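Local structure of sensor protein (Geobacter sulfurreducens PCA, 2R78) at residues Y13-L16 / F17-I21; A68-S71 / L72-V76. The protein is a PAS sensor domain from a hybrid histidine kinase/response regulator that probably passes phosphate from ATP to a protein histidine in two-component signalling. All coordinates share one frame; numbering follows the deposited sequence.

Contact 1. Residues Y13-L16 / F17-I21; sequences YRAL and FEHAI
Phe-17 N donates to Tyr-13 O at 2.8 Å, a nearly straight bond and the first of four i to i+4 backbone bonds here. Glu-18 N follows to Arg-14 O, His-19 N to Ala-15 O, and Ala-20 N to Leu-16 O at 2.8 Å; this last is bent to 132°, where Ala-20 leaves helical backbone angles. Arg-14 O carries a second bond: a water gives one hydrogen weakly to it and the other to Glu-18 OE1 at 2.6 Å. The guanidinium of Arg-14 turns elsewhere, to Asn-11 and to Gln-9 of the second subunit, both from the expression tag.

The side chains of Tyr-13 and Phe-17 run alongside each other off one flank of the helix. Both have CG anti to the backbone N (chi1 -169° in Phe-17), which brings Tyr-13 OH to 3.2 Å from Phe-17 CD1, obliquely to that ring. The ring planes meet at 41°, while Phe-17 CB covers one face of the tyrosine ring near its rim. Phe-17 packs on Ile-24 of strand 23-27, and Tyr-13 on Ile-26. An alanine in place of Phe-17 would keep that CB but would probably strip the tyrosine hydroxyl of its aromatic neighbour and open a gap against Ile-24. His-19 stacks on His-102 of the second subunit. These turns end helix 6-19, begun by tag residues, and lead into the first strand of the PAS fold.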
loop_
_atom_site.group_PDB
_atom_site.type_symbol
_atom_site.label_atom_id
_atom_site.label_comp_id
_atom_site.label_asym_id
_atom_site.label_seq_id
_atom_site.Cartn_x
_atom_site.Cartn_y
_atom_site.Cartn_z
ATOM N N TYR B 13 -8.589 -2.224 -3.183
ATOM C CA TYR B 13 -7.750 -1.201 -3.833
ATOM C C TYR B 13 -8.189 0.182 -3.393
ATOM O O TYR B 13 -7.385 0.979 -2.939
ATOM C CB TYR B 13 -7.844 -1.258 -5.330
ATOM C CG TYR B 13 -7.196 -0.055 -5.994
ATOM C CD1 TYR B 13 -5.835 0.106 -5.985
ATOM C CD2 TYR B 13 -7.958 0.948 -6.613
ATOM C CE1 TYR B 13 -5.240 1.200 -6.571
ATOM C CE2 TYR B 13 -7.367 2.047 -7.197
ATOM C CZ TYR B 13 -6.004 2.174 -7.175
ATOM O OH TYR B 13 -5.370 3.262 -7.777
ATOM N N ARG B 14 -9.483 0.469 -3.454
ATOM C CA ARG B 14 -9.909 1.854 -3.169
ATOM C C ARG B 14 -9.592 2.210 -1.719
ATOM O O ARG B 14 -9.202 3.334 -1.408
ATOM C CB ARG B 14 -11.396 2.021 -3.496
ATOM C CG ARG B 14 -11.700 1.753 -4.964
ATOM C CD ARG B 14 -13.071 2.305 -5.363
ATOM N NE ARG B 14 -14.111 1.631 -4.584
ATOM C CZ ARG B 14 -14.636 0.441 -4.874
ATOM N NH1 ARG B 14 -14.279 -0.233 -5.973
ATOM N NH2 ARG B 14 -15.550 -0.069 -4.049
ATOM N N ALA B 15 -9.745 1.226 -0.832
ATOM C CA ALA B 15 -9.409 1.425 0.577
ATOM C C ALA B 15 -7.899 1.637 0.789
ATOM O O ALA B 15 -7.455 2.579 1.487
ATOM C CB ALA B 15 -9.910 0.225 1.425
ATOM N N LEU B 16 -7.110 0.759 0.186
ATOM C CA LEU B 16 -5.655 0.813 0.363
ATOM C C LEU B 16 -5.097 2.115 -0.244
ATOM O O LEU B 16 -4.214 2.765 0.337
ATOM C CB LEU B 16 -5.038 -0.425 -0.285
ATOM C CG LEU B 16 -3.552 -0.661 -0.124
ATOM C CD1 LEU B 16 -3.115 -0.565 1.360
ATOM C CD2 LEU B 16 -3.162 -2.016 -0.751
ATOM N N PHE B 17 -5.609 2.483 -1.414
ATOM C CA PHE B 17 -5.202 3.736 -2.069
ATOM C C PHE B 17 -5.480 4.932 -1.142
ATOM O O PHE B 17 -4.591 5.745 -0.875
ATOM C CB PHE B 17 -5.942 3.872 -3.387
ATOM C CG PHE B 17 -5.436 4.969 -4.266
ATOM C CD1 PHE B 17 -4.327 4.735 -5.100
ATOM C CD2 PHE B 17 -6.066 6.196 -4.316
ATOM C CE1 PHE B 17 -3.864 5.714 -5.939
ATOM C CE2 PHE B 17 -5.587 7.202 -5.208
ATOM C CZ PHE B 17 -4.513 6.948 -5.997
ATOM N N GLU B 18 -6.709 5.018 -0.631
ATOM C CA GLU B 18 -7.068 6.083 0.307
ATOM C C GLU B 18 -6.198 6.083 1.579
ATOM O O GLU B 18 -5.746 7.148 2.021
ATOM C CB GLU B 18 -8.549 5.983 0.712
ATOM C CG GLU B 18 -8.879 7.012 1.747
ATOM C CD GLU B 18 -10.338 7.110 2.112
ATOM O OE1 GLU B 18 -11.142 6.306 1.595
ATOM O OE2 GLU B 18 -10.659 8.007 2.949
ATOM N N HIS B 19 -5.991 4.900 2.160
ATOM C CA HIS B 19 -5.467 4.820 3.541
ATOM C C HIS B 19 -3.963 4.527 3.670
ATOM O O HIS B 19 -3.404 4.566 4.772
ATOM C CB HIS B 19 -6.273 3.816 4.333
ATOM C CG HIS B 19 -7.702 4.207 4.533
ATOM N ND1 HIS B 19 -8.075 5.352 5.208
ATOM C CD2 HIS B 19 -8.853 3.599 4.154
ATOM C CE1 HIS B 19 -9.393 5.435 5.222
ATOM N NE2 HIS B 19 -9.890 4.374 4.614
ATOM N N ALA B 20 -3.306 4.209 2.562
ATOM C CA ALA B 20 -1.891 3.834 2.602
ATOM C C ALA B 20 -1.105 5.007 3.201
ATOM O O ALA B 20 -1.426 6.150 2.956
ATOM C CB ALA B 20 -1.393 3.469 1.184
ATOM N N ILE B 21 -0.105 4.715 4.034
ATOM C CA ILE B 21 0.815 5.774 4.521
ATOM C C ILE B 21 1.863 6.083 3.426
ATOM O O ILE B 21 2.277 7.235 3.225
ATOM C CB ILE B 21 1.519 5.349 5.827
ATOM C CG1 ILE B 21 0.502 5.163 6.956
ATOM C CG2 ILE B 21 2.546 6.395 6.251
ATOM C CD1 ILE B 21 0.026 3.756 7.083
HETATM O O HOH W 1 -11.549 4.170 0.172
#

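Contact 2. Residues A68-S71 / L72-V76; sequences AAAS and LARIV
The guanidinium of Arg-74 lies flat against the preceding turn, with Ala-70 O over the centre of one face, 3.6 Å above its plane. Ser-71 N lies on the same face, nearer the rim, and the terminal nitrogens diverge: NH2 meets Ala-70 CB at 3.6 Å, whereas NH1 approaches Ser-71 CA at 3.4 Å. Since Ala-70 O sits above the plane, the contact is packing of a flat cation over a peptide carbonyl, whose negative end may ease the charge. A bend at chi3 (-76°) folds the chain back to make this possible, and CG itself passes 3.3 Å from Ala-70 O. Arg-74 NE donates to a water at 3.2 Å, and that water in turn donates to Ser-71 O, bridging the arginine to the turn beneath it.

Both carbonyls also serve the helix backbone. Ala-70 O accepts from Arg-74 N and Ser-71 O from Ile-75 N, the latter at 3.0 Å; Leu-72 N and Ala-73 N bond likewise to Ala-68 O and Ala-69 O. Ile-75 CG1 lies alongside, 3.3 Å from Ser-71 O. In buried Ser-71 a chi1 of 61° leaves OG flanked by both N and C and turned back along the helix to Trp-67 O; it also bonds to Trp-56 NE1, so both the polar oxygen and the indole nitrogen are satisfied.

One flank of helix 67-76 thus faces the sheet: Leu-72 and Ile-75 pack on Ile-109 of strand 109-115, Ser-71 and Ile-75 touch Leu-81 of strand 81-88, at one edge of the sheet in this chain, and Trp-56 from a loop covers Ala-68 and Leu-72.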
loop_
_atom_site.group_PDB
_atom_site.type_symbol
_atom_site.label_atom_id
_atom_site.label_comp_id
_atom_site.label_asym_id
_atom_site.label_seq_id
_atom_site.Cartn_x
_atom_site.Cartn_y
_atom_site.Cartn_z
ATOM N N ALA B 68 13.977 10.358 -17.266
ATOM C CA ALA B 68 12.525 10.104 -17.305
ATOM C C ALA B 68 12.172 9.164 -18.463
ATOM O O ALA B 68 11.508 8.127 -18.297
ATOM C CB ALA B 68 11.785 11.415 -17.367
ATOM N N ALA B 69 12.682 9.473 -19.654
ATOM C CA ALA B 69 12.306 8.693 -20.829
ATOM C C ALA B 69 12.936 7.290 -20.755
ATOM O O ALA B 69 12.276 6.277 -21.056
ATOM C CB ALA B 69 12.729 9.434 -22.100
ATOM N N ALA B 70 14.201 7.202 -20.325
ATOM C CA ALA B 70 14.884 5.913 -20.237
ATOM C C ALA B 70 14.263 4.971 -19.180
ATOM O O ALA B 70 14.034 3.782 -19.441
ATOM C CB ALA B 70 16.404 6.097 -20.018
ATOM N N SER B 71 13.935 5.515 -18.008
ATOM C CA SER B 71 13.322 4.738 -16.954
ATOM C C SER B 71 11.929 4.263 -17.331
ATOM O O SER B 71 11.572 3.116 -17.083
ATOM C CB SER B 71 13.293 5.534 -15.656
ATOM O OG SER B 71 12.555 6.721 -15.769
ATOM N N LEU B 72 11.153 5.149 -17.935
ATOM C CA LEU B 72 9.810 4.805 -18.410
ATOM C C LEU B 72 9.912 3.645 -19.427
ATOM O O LEU B 72 9.208 2.648 -19.320
ATOM C CB LEU B 72 9.174 6.030 -19.028
ATOM C CG LEU B 72 7.723 5.917 -19.494
ATOM C CD1 LEU B 72 6.886 5.700 -18.253
ATOM C CD2 LEU B 72 7.297 7.210 -20.196
ATOM N N ALA B 73 10.836 3.750 -20.380
ATOM C CA ALA B 73 11.063 2.662 -21.353
ATOM C C ALA B 73 11.361 1.340 -20.662
ATOM O O ALA B 73 10.838 0.293 -21.076
ATOM C CB ALA B 73 12.180 3.020 -22.338
ATOM N N ARG B 74 12.159 1.360 -19.588
ATOM C CA ARG B 74 12.524 0.124 -18.917
ATOM C C ARG B 74 11.290 -0.497 -18.253
ATOM O O ARG B 74 11.095 -1.726 -18.296
ATOM C CB ARG B 74 13.636 0.365 -17.896
ATOM C CG ARG B 74 14.985 0.708 -18.544
ATOM C CD ARG B 74 16.133 0.743 -17.548
ATOM N NE ARG B 74 16.092 1.954 -16.743
ATOM C CZ ARG B 74 16.725 3.111 -17.016
ATOM N NH1 ARG B 74 16.572 4.113 -16.181
ATOM N NH2 ARG B 74 17.523 3.256 -18.059
ATOM N N ILE B 75 10.453 0.353 -17.658
ATOM C CA ILE B 75 9.259 -0.132 -16.976
ATOM C C ILE B 75 8.293 -0.762 -17.965
ATOM O O ILE B 75 7.817 -1.874 -17.734
ATOM C CB ILE B 75 8.529 0.978 -16.195
ATOM C CG1 ILE B 75 9.412 1.532 -15.078
ATOM C CG2 ILE B 75 7.173 0.445 -15.633
ATOM C CD1 ILE B 75 8.966 2.908 -14.588
ATOM N N VAL B 76 8.014 -0.026 -19.033
ATOM C CA VAL B 76 7.111 -0.434 -20.104
ATOM C C VAL B 76 7.619 -1.728 -20.723
ATOM O O VAL B 76 6.823 -2.592 -21.120
ATOM C CB VAL B 76 6.970 0.707 -21.139
ATOM C CG1 VAL B 76 6.360 0.248 -22.456
ATOM C CG2 VAL B 76 6.161 1.840 -20.530
HETATM O O HOH W 2 13.391 2.022 -14.995
#

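In the fold
Contact 1 and contact 2 are separate helical turns at opposite sides of the chain's centre, their own centres about 26 Å apart and their nearest atoms about 15 Å apart. They come in series along the chain, contact 1 at the end of helix 6-19 and contact 2 on helix 67-76, and reach different strands of the same five-stranded antiparallel sheet: 23-27 from contact 1, 109-115 and 81-88 from contact 2. Strands 23-27 and 109-115 are neighbours, so the sheet joins the two regions. Their surroundings differ, for contact 1 is at the subunit interface, whereas no other chain of the assembly touches contact 2.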